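Local coordinates for protein 2-hydroxyisobutanoyl-CoA mutase large subunit (Aquincola tertiaricarbonis, PDB 4R3U) that pairs with a small cobalamin-binding subunit to interconvert 2-hydroxyisobutyryl-CoA and (S)-3-hydroxybutyryl-CoA by B12-dependent isomerization, at residues L201-K214 with N243-I257. Sequence-based numbering, arbitrary orientation.
Sequences LNKLSGTVQADILK and NLKRYNPINISGYHI. With 3HC (3-hydroxybutanoyl-coenzyme A), chain E.
In the substrate-binding TIM barrel the weakly bonded strand 247-248 runs parallel to 206-208, Thr-207 opposite Asn-248, along the acyl-CoA site. Asn-248 N donates to Gly-206 O at 2.8 Å. Tyr-247 lays its ring over the Gly-206 peptide, whose O sits above the ring centre; CG anti to the backbone N (chi1 -153°) swings it there, and OH ends beside Val-208 CG1. A serine in place of Tyr-247 would probably open a gap over this peptide and leave Val-208 without its aromatic neighbour.

At one end Ser-205 CB lies over one face of the Arg-246 guanidinium, toward its rim, while NE and NH2 both grip 3HC O7A, each at 2.8 Å, binding the ribose 3'-phosphate. At the other, Gln-209 NE2 (3.1 Å) and His-256 NE2 (2.9 Å) converge on the thioester carbonyl O1, probably polarising it; the amide and imidazole planes stand 69° apart. Nearby, Asp-211 OD2 accepts from Ser-253 N on its anti lone pair at 3.0 Å, and OD1 is hydrogen-bonded to Tyr-278 OH.

Strand 175-178 flanks 206-208 on its other side, helix 264-283 packs against Ile-250 and Ile-252, and Phe-299 of strand 298-302 meets the ring of His-256, which also touches the cobalamin.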
loop_
_atom_site.group_PDB
_atom_site.type_symbol
_atom_site.label_atom_id
_atom_site.label_comp_id
_atom_site.label_asym_id
_atom_site.label_seq_id
_atom_site.Cartn_x
_atom_site.Cartn_y
_atom_site.Cartn_z
ATOM N N LEU A 201 17.595 -17.807 31.843
ATOM C CA LEU A 201 17.340 -18.468 30.559
ATOM C C LEU A 201 15.870 -18.479 30.200
ATOM O O LEU A 201 15.527 -18.279 29.037
ATOM C CB LEU A 201 17.920 -19.891 30.517
ATOM C CG LEU A 201 19.428 -20.065 30.685
ATOM C CD1 LEU A 201 19.790 -21.496 30.545
ATOM C CD2 LEU A 201 20.231 -19.264 29.649
ATOM N N ASN A 202 15.001 -18.657 31.220
ATOM C CA ASN A 202 13.547 -18.679 31.078
ATOM C C ASN A 202 12.942 -17.315 30.712
ATOM O O ASN A 202 11.745 -17.240 30.425
ATOM C CB ASN A 202 12.893 -19.326 32.305
ATOM C CG ASN A 202 13.282 -20.778 32.452
ATOM O OD1 ASN A 202 13.140 -21.599 31.531
ATOM N ND2 ASN A 202 13.827 -21.115 33.609
ATOM N N LYS A 203 13.779 -16.254 30.676
ATOM C CA LYS A 203 13.391 -14.883 30.300
ATOM C C LYS A 203 13.865 -14.550 28.868
ATOM O O LYS A 203 13.551 -13.477 28.355
ATOM C CB LYS A 203 13.997 -13.858 31.278
ATOM C CG LYS A 203 13.357 -13.781 32.657
ATOM C CD LYS A 203 13.964 -12.611 33.432
ATOM C CE LYS A 203 13.971 -12.778 34.940
ATOM N NZ LYS A 203 15.130 -12.055 35.543
ATOM N N LEU A 204 14.626 -15.464 28.230
ATOM C CA LEU A 204 15.139 -15.234 26.885
ATOM C C LEU A 204 14.104 -15.526 25.817
ATOM O O LEU A 204 13.699 -16.672 25.635
ATOM C CB LEU A 204 16.446 -16.004 26.613
ATOM C CG LEU A 204 17.605 -15.816 27.585
ATOM C CD1 LEU A 204 18.807 -16.619 27.131
ATOM C CD2 LEU A 204 17.963 -14.331 27.792
ATOM N N SER A 205 13.651 -14.472 25.136
ATOM C CA SER A 205 12.691 -14.589 24.047
ATOM C C SER A 205 13.499 -14.604 22.757
ATOM O O SER A 205 14.437 -13.819 22.595
ATOM C CB SER A 205 11.690 -13.439 24.061
ATOM O OG SER A 205 10.577 -13.715 23.226
ATOM N N GLY A 206 13.191 -15.560 21.903
ATOM C CA GLY A 206 13.876 -15.727 20.641
ATOM C C GLY A 206 13.383 -16.912 19.849
ATOM O O GLY A 206 12.444 -17.604 20.253
ATOM N N THR A 207 14.033 -17.142 18.709
ATOM C CA THR A 207 13.731 -18.193 17.746
ATOM C C THR A 207 14.984 -18.594 16.939
ATOM O O THR A 207 15.821 -17.748 16.617
ATOM C CB THR A 207 12.687 -17.668 16.727
ATOM O OG1 THR A 207 11.636 -16.957 17.387
ATOM C CG2 THR A 207 12.114 -18.763 15.841
ATOM N N VAL A 208 15.073 -19.891 16.600
ATOM C CA VAL A 208 15.984 -20.498 15.625
ATOM C C VAL A 208 15.008 -21.141 14.640
ATOM O O VAL A 208 14.008 -21.731 15.074
ATOM C CB VAL A 208 17.016 -21.490 16.195
ATOM C CG1 VAL A 208 18.175 -20.746 16.852
ATOM C CG2 VAL A 208 16.376 -22.491 17.170
ATOM N N GLN A 209 15.186 -20.891 13.334
ATOM C CA GLN A 209 14.282 -21.432 12.300
ATOM C C GLN A 209 14.217 -22.968 12.378
ATOM O O GLN A 209 13.117 -23.527 12.404
ATOM C CB GLN A 209 14.668 -20.933 10.895
ATOM C CG GLN A 209 13.593 -21.198 9.863
ATOM C CD GLN A 209 13.784 -20.345 8.653
ATOM O OE1 GLN A 209 14.463 -20.730 7.684
ATOM N NE2 GLN A 209 13.245 -19.136 8.725
ATOM N N ALA A 210 15.392 -23.629 12.449
ATOM C CA ALA A 210 15.590 -25.073 12.670
ATOM C C ALA A 210 14.898 -26.119 11.756
ATOM O O ALA A 210 15.433 -27.213 11.581
ATOM C CB ALA A 210 15.386 -25.409 14.141
ATOM N N ASP A 211 13.724 -25.799 11.202
ATOM C CA ASP A 211 12.932 -26.686 10.321
ATOM C C ASP A 211 13.739 -27.220 9.156
ATOM O O ASP A 211 13.945 -26.524 8.168
ATOM C CB ASP A 211 11.646 -25.974 9.808
ATOM C CG ASP A 211 10.702 -26.802 8.954
ATOM O OD1 ASP A 211 11.041 -27.977 8.634
ATOM O OD2 ASP A 211 9.648 -26.276 8.576
ATOM N N ILE A 212 14.152 -28.476 9.273
ATOM C CA ILE A 212 14.945 -29.157 8.245
ATOM C C ILE A 212 14.117 -29.780 7.113
ATOM O O ILE A 212 14.584 -29.850 5.985
ATOM C CB ILE A 212 15.976 -30.118 8.872
ATOM C CG1 ILE A 212 17.169 -30.360 7.947
ATOM C CG2 ILE A 212 15.330 -31.429 9.384
ATOM C CD1 ILE A 212 18.168 -29.249 7.905
ATOM N N LEU A 213 12.891 -30.189 7.391
ATOM C CA LEU A 213 12.036 -30.797 6.369
ATOM C C LEU A 213 11.812 -29.863 5.174
ATOM O O LEU A 213 11.934 -30.291 4.016
ATOM C CB LEU A 213 10.734 -31.374 6.987
ATOM C CG LEU A 213 10.946 -32.487 8.093
ATOM C CD1 LEU A 213 9.675 -32.837 8.804
ATOM C CD2 LEU A 213 11.588 -33.735 7.547
ATOM N N LYS A 214 11.659 -28.565 5.452
ATOM C CA LYS A 214 11.462 -27.564 4.421
ATOM C C LYS A 214 12.747 -27.270 3.662
ATOM O O LYS A 214 12.692 -26.702 2.581
ATOM C CB LYS A 214 10.805 -26.293 5.010
ATOM C CG LYS A 214 11.654 -25.489 5.972
ATOM C CD LYS A 214 12.403 -24.347 5.312
ATOM C CE LYS A 214 12.962 -23.429 6.374
ATOM N NZ LYS A 214 14.142 -24.001 7.104
ATOM N N ASN A 243 14.074 -26.273 29.245
ATOM C CA ASN A 243 15.058 -25.279 29.708
ATOM C C ASN A 243 14.824 -23.822 29.318
ATOM O O ASN A 243 15.392 -22.933 29.961
ATOM C CB ASN A 243 16.472 -25.704 29.298
ATOM C CG ASN A 243 16.925 -26.990 29.937
ATOM O OD1 ASN A 243 17.471 -27.002 31.060
ATOM N ND2 ASN A 243 16.698 -28.098 29.237
ATOM N N LEU A 244 14.031 -23.567 28.261
ATOM C CA LEU A 244 13.816 -22.201 27.762
ATOM C C LEU A 244 12.322 -21.848 27.576
ATOM O O LEU A 244 11.806 -21.832 26.448
ATOM C CB LEU A 244 14.604 -21.975 26.447
ATOM C CG LEU A 244 16.076 -22.343 26.392
ATOM C CD1 LEU A 244 16.513 -22.520 24.967
ATOM C CD2 LEU A 244 16.926 -21.308 27.088
ATOM N N LYS A 245 11.661 -21.529 28.697
ATOM C CA LYS A 245 10.243 -21.186 28.790
ATOM C C LYS A 245 9.701 -20.164 27.780
ATOM O O LYS A 245 8.585 -20.349 27.283
ATOM C CB LYS A 245 9.856 -20.795 30.232
ATOM C CG LYS A 245 9.792 -21.992 31.186
ATOM C CD LYS A 245 8.994 -21.673 32.469
ATOM C CE LYS A 245 9.851 -21.186 33.627
ATOM N NZ LYS A 245 9.198 -21.406 34.945
ATOM N N ARG A 246 10.464 -19.087 27.497
ATOM C CA ARG A 246 10.018 -18.028 26.584
ATOM C C ARG A 246 10.582 -18.137 25.150
ATOM O O ARG A 246 10.295 -17.283 24.298
ATOM C CB ARG A 246 10.289 -16.649 27.193
ATOM C CG ARG A 246 9.269 -16.259 28.218
ATOM C CD ARG A 246 9.442 -14.835 28.670
ATOM N NE ARG A 246 8.874 -13.901 27.710
ATOM C CZ ARG A 246 9.509 -12.831 27.247
ATOM N NH1 ARG A 246 10.732 -12.540 27.679
ATOM N NH2 ARG A 246 8.930 -12.046 26.345
ATOM N N TYR A 247 11.362 -19.203 24.880
ATOM C CA TYR A 247 11.994 -19.456 23.581
ATOM C C TYR A 247 11.143 -20.294 22.606
ATOM O O TYR A 247 10.483 -21.255 23.020
ATOM C CB TYR A 247 13.386 -20.088 23.764
ATOM C CG TYR A 247 14.325 -19.798 22.622
ATOM C CD1 TYR A 247 15.100 -18.646 22.609
ATOM C CD2 TYR A 247 14.439 -20.675 21.544
ATOM C CE1 TYR A 247 15.977 -18.375 21.561
ATOM C CE2 TYR A 247 15.305 -20.409 20.483
ATOM C CZ TYR A 247 16.070 -19.256 20.495
ATOM O OH TYR A 247 16.925 -18.993 19.453
ATOM N N ASN A 248 11.199 -19.923 21.309
ATOM C CA ASN A 248 10.523 -20.593 20.202
ATOM C C ASN A 248 11.555 -21.473 19.480
ATOM O O ASN A 248 12.397 -20.939 18.762
ATOM C CB ASN A 248 9.891 -19.565 19.272
ATOM C CG ASN A 248 8.933 -18.657 19.984
ATOM O OD1 ASN A 248 7.902 -19.099 20.470
ATOM N ND2 ASN A 248 9.265 -17.377 20.092
ATOM N N PRO A 249 11.571 -22.813 19.739
ATOM C CA PRO A 249 12.627 -23.661 19.152
ATOM C C PRO A 249 12.587 -23.879 17.633
ATOM O O PRO A 249 13.537 -24.440 17.092
ATOM C CB PRO A 249 12.472 -24.994 19.912
ATOM C CG PRO A 249 11.054 -25.033 20.289
ATOM C CD PRO A 249 10.666 -23.613 20.604
ATOM N N ILE A 250 11.502 -23.505 16.966
ATOM C CA ILE A 250 11.317 -23.734 15.534
ATOM C C ILE A 250 10.283 -22.766 14.995
ATOM O O ILE A 250 9.416 -22.286 15.713
ATOM C CB ILE A 250 10.849 -25.212 15.311
ATOM C CG1 ILE A 250 10.886 -25.626 13.816
ATOM C CG2 ILE A 250 9.453 -25.497 15.980
ATOM C CD1 ILE A 250 10.643 -27.134 13.530
ATOM N N ASN A 251 10.371 -22.531 13.714
ATOM C CA ASN A 251 9.452 -21.839 12.863
ATOM C C ASN A 251 9.297 -22.832 11.738
ATOM O O ASN A 251 10.220 -22.966 10.905
ATOM C CB ASN A 251 10.042 -20.528 12.326
ATOM C CG ASN A 251 9.620 -19.302 13.079
ATOM O OD1 ASN A 251 9.018 -19.330 14.157
ATOM N ND2 ASN A 251 9.959 -18.192 12.538
ATOM N N ILE A 252 8.188 -23.629 11.790
ATOM C CA ILE A 252 7.805 -24.587 10.746
ATOM C C ILE A 252 7.394 -23.663 9.593
ATOM O O ILE A 252 6.451 -22.885 9.730
ATOM C CB ILE A 252 6.701 -25.569 11.216
ATOM C CG1 ILE A 252 7.112 -26.258 12.532
ATOM C CG2 ILE A 252 6.394 -26.609 10.135
ATOM C CD1 ILE A 252 5.979 -26.745 13.438
ATOM N N SER A 253 8.183 -23.664 8.521
ATOM C CA SER A 253 8.090 -22.678 7.445
ATOM C C SER A 253 7.426 -23.025 6.120
ATOM O O SER A 253 7.682 -24.065 5.525
ATOM C CB SER A 253 9.452 -22.029 7.197
ATOM O OG SER A 253 10.209 -21.848 8.383
ATOM N N GLY A 254 6.644 -22.079 5.632
ATOM C CA GLY A 254 5.985 -22.164 4.333
ATOM C C GLY A 254 6.571 -21.168 3.348
ATOM O O GLY A 254 6.549 -21.412 2.136
ATOM N N TYR A 255 7.149 -20.062 3.891
ATOM C CA TYR A 255 7.774 -19.006 3.114
ATOM C C TYR A 255 8.648 -19.516 1.941
ATOM O O TYR A 255 8.461 -19.111 0.785
ATOM C CB TYR A 255 8.582 -18.049 4.030
ATOM C CG TYR A 255 9.179 -16.872 3.274
ATOM C CD1 TYR A 255 8.421 -15.731 3.006
ATOM C CD2 TYR A 255 10.473 -16.933 2.757
ATOM C CE1 TYR A 255 8.926 -14.690 2.227
ATOM C CE2 TYR A 255 10.995 -15.891 1.986
ATOM C CZ TYR A 255 10.217 -14.770 1.720
ATOM O OH TYR A 255 10.727 -13.732 0.966
ATOM N N HIS A 256 9.613 -20.384 2.264
ATOM C CA HIS A 256 10.590 -20.937 1.338
ATOM C C HIS A 256 9.950 -21.839 0.320
ATOM O O HIS A 256 10.428 -21.888 -0.811
ATOM C CB HIS A 256 11.694 -21.655 2.114
ATOM C CG HIS A 256 12.119 -20.909 3.342
ATOM N ND1 HIS A 256 11.456 -21.080 4.560
ATOM C CD2 HIS A 256 13.098 -19.990 3.502
ATOM C CE1 HIS A 256 12.072 -20.276 5.412
ATOM N NE2 HIS A 256 13.068 -19.607 4.825
ATOM N N ILE A 257 8.876 -22.580 0.722
ATOM C CA ILE A 257 8.109 -23.455 -0.165
ATOM C C ILE A 257 7.460 -22.546 -1.221
ATOM O O ILE A 257 7.598 -22.815 -2.421
ATOM C CB ILE A 257 7.091 -24.358 0.628
ATOM C CG1 ILE A 257 7.828 -25.416 1.509
ATOM C CG2 ILE A 257 6.058 -25.051 -0.305
ATOM C CD1 ILE A 257 7.057 -25.882 2.749
HETATM N N1A 3HC E . -1.958 -9.564 24.575
HETATM C C2A 3HC E . -1.121 -10.048 25.697
HETATM N N3A 3HC E . 0.177 -10.561 25.240
HETATM C C4A 3HC E . 0.522 -10.557 23.930
HETATM C C5A 3HC E . -0.312 -10.100 22.972
HETATM C C6A 3HC E . -1.538 -9.633 23.300
HETATM N N6A 3HC E . -2.318 -9.198 22.311
HETATM N N7A 3HC E . 0.323 -10.221 21.803
HETATM C C8A 3HC E . 1.527 -10.735 22.033
HETATM N N9A 3HC E . 1.639 -10.971 23.337
HETATM C C1B 3HC E . 2.792 -11.543 24.096
HETATM C C2B 3HC E . 3.080 -12.982 23.722
HETATM O O2B 3HC E . 2.294 -13.897 24.492
HETATM C C3B 3HC E . 4.563 -13.101 24.035
HETATM O O3B 3HC E . 4.775 -13.325 25.450
HETATM P P3B 3HC E . 5.814 -14.418 26.029
HETATM O O7A 3HC E . 7.113 -13.959 25.496
HETATM O O8A 3HC E . 5.650 -14.243 27.493
HETATM O O9A 3HC E . 5.287 -15.685 25.475
HETATM C C4B 3HC E . 5.109 -11.720 23.688
HETATM O O4B 3HC E . 3.983 -10.793 23.765
HETATM C C5B 3HC E . 5.766 -11.716 22.296
HETATM O O5B 3HC E . 4.752 -11.791 21.269
HETATM P P1A 3HC E . 4.621 -13.026 20.216
HETATM O O1A 3HC E . 5.197 -14.282 20.769
HETATM O O2A 3HC E . 3.237 -13.056 19.714
HETATM O O3A 3HC E . 5.550 -12.374 19.029
HETATM P P2A 3HC E . 7.117 -12.673 18.720
HETATM O O4A 3HC E . 7.523 -11.813 17.599
HETATM O O5A 3HC E . 7.928 -12.656 19.962
HETATM O O6A 3HC E . 7.032 -14.177 18.238
HETATM C CBP 3HC E . 6.949 -16.042 16.693
HETATM C CCP 3HC E . 6.452 -14.612 16.996
HETATM C CDP 3HC E . 6.328 -16.956 17.758
HETATM C CEP 3HC E . 6.418 -16.487 15.325
HETATM C CAP 3HC E . 8.511 -16.127 16.761
HETATM O OAP 3HC E . 9.041 -17.463 16.618
HETATM C C9P 3HC E . 9.303 -15.091 15.913
HETATM O O9P 3HC E . 9.584 -13.979 16.364
HETATM N N8P 3HC E . 9.739 -15.514 14.716
HETATM C C7P 3HC E . 10.556 -14.650 13.857
HETATM C C6P 3HC E . 11.125 -15.449 12.693
HETATM C C5P 3HC E . 11.901 -14.569 11.708
HETATM O O5P 3HC E . 11.952 -13.341 11.809
HETATM N N4P 3HC E . 12.507 -15.273 10.745
HETATM C C3P 3HC E . 13.283 -14.641 9.688
HETATM C C2P 3HC E . 13.301 -15.580 8.513
HETATM S S1P 3HC E . 14.164 -14.856 7.085
HETATM C C1 3HC E . 14.002 -16.269 5.982
HETATM O O1 3HC E . 14.154 -17.435 6.339
HETATM C C2 3HC E . 13.561 -15.966 4.539
HETATM C C3 3HC E . 14.709 -15.436 3.677
HETATM O O3 3HC E . 15.250 -14.265 4.280
HETATM C C4 3HC E . 15.803 -16.497 3.486
HETATM O O HOH W 1 13.219 -18.773 27.415
HETATM O O HOH W 2 7.848 -26.634 6.747
#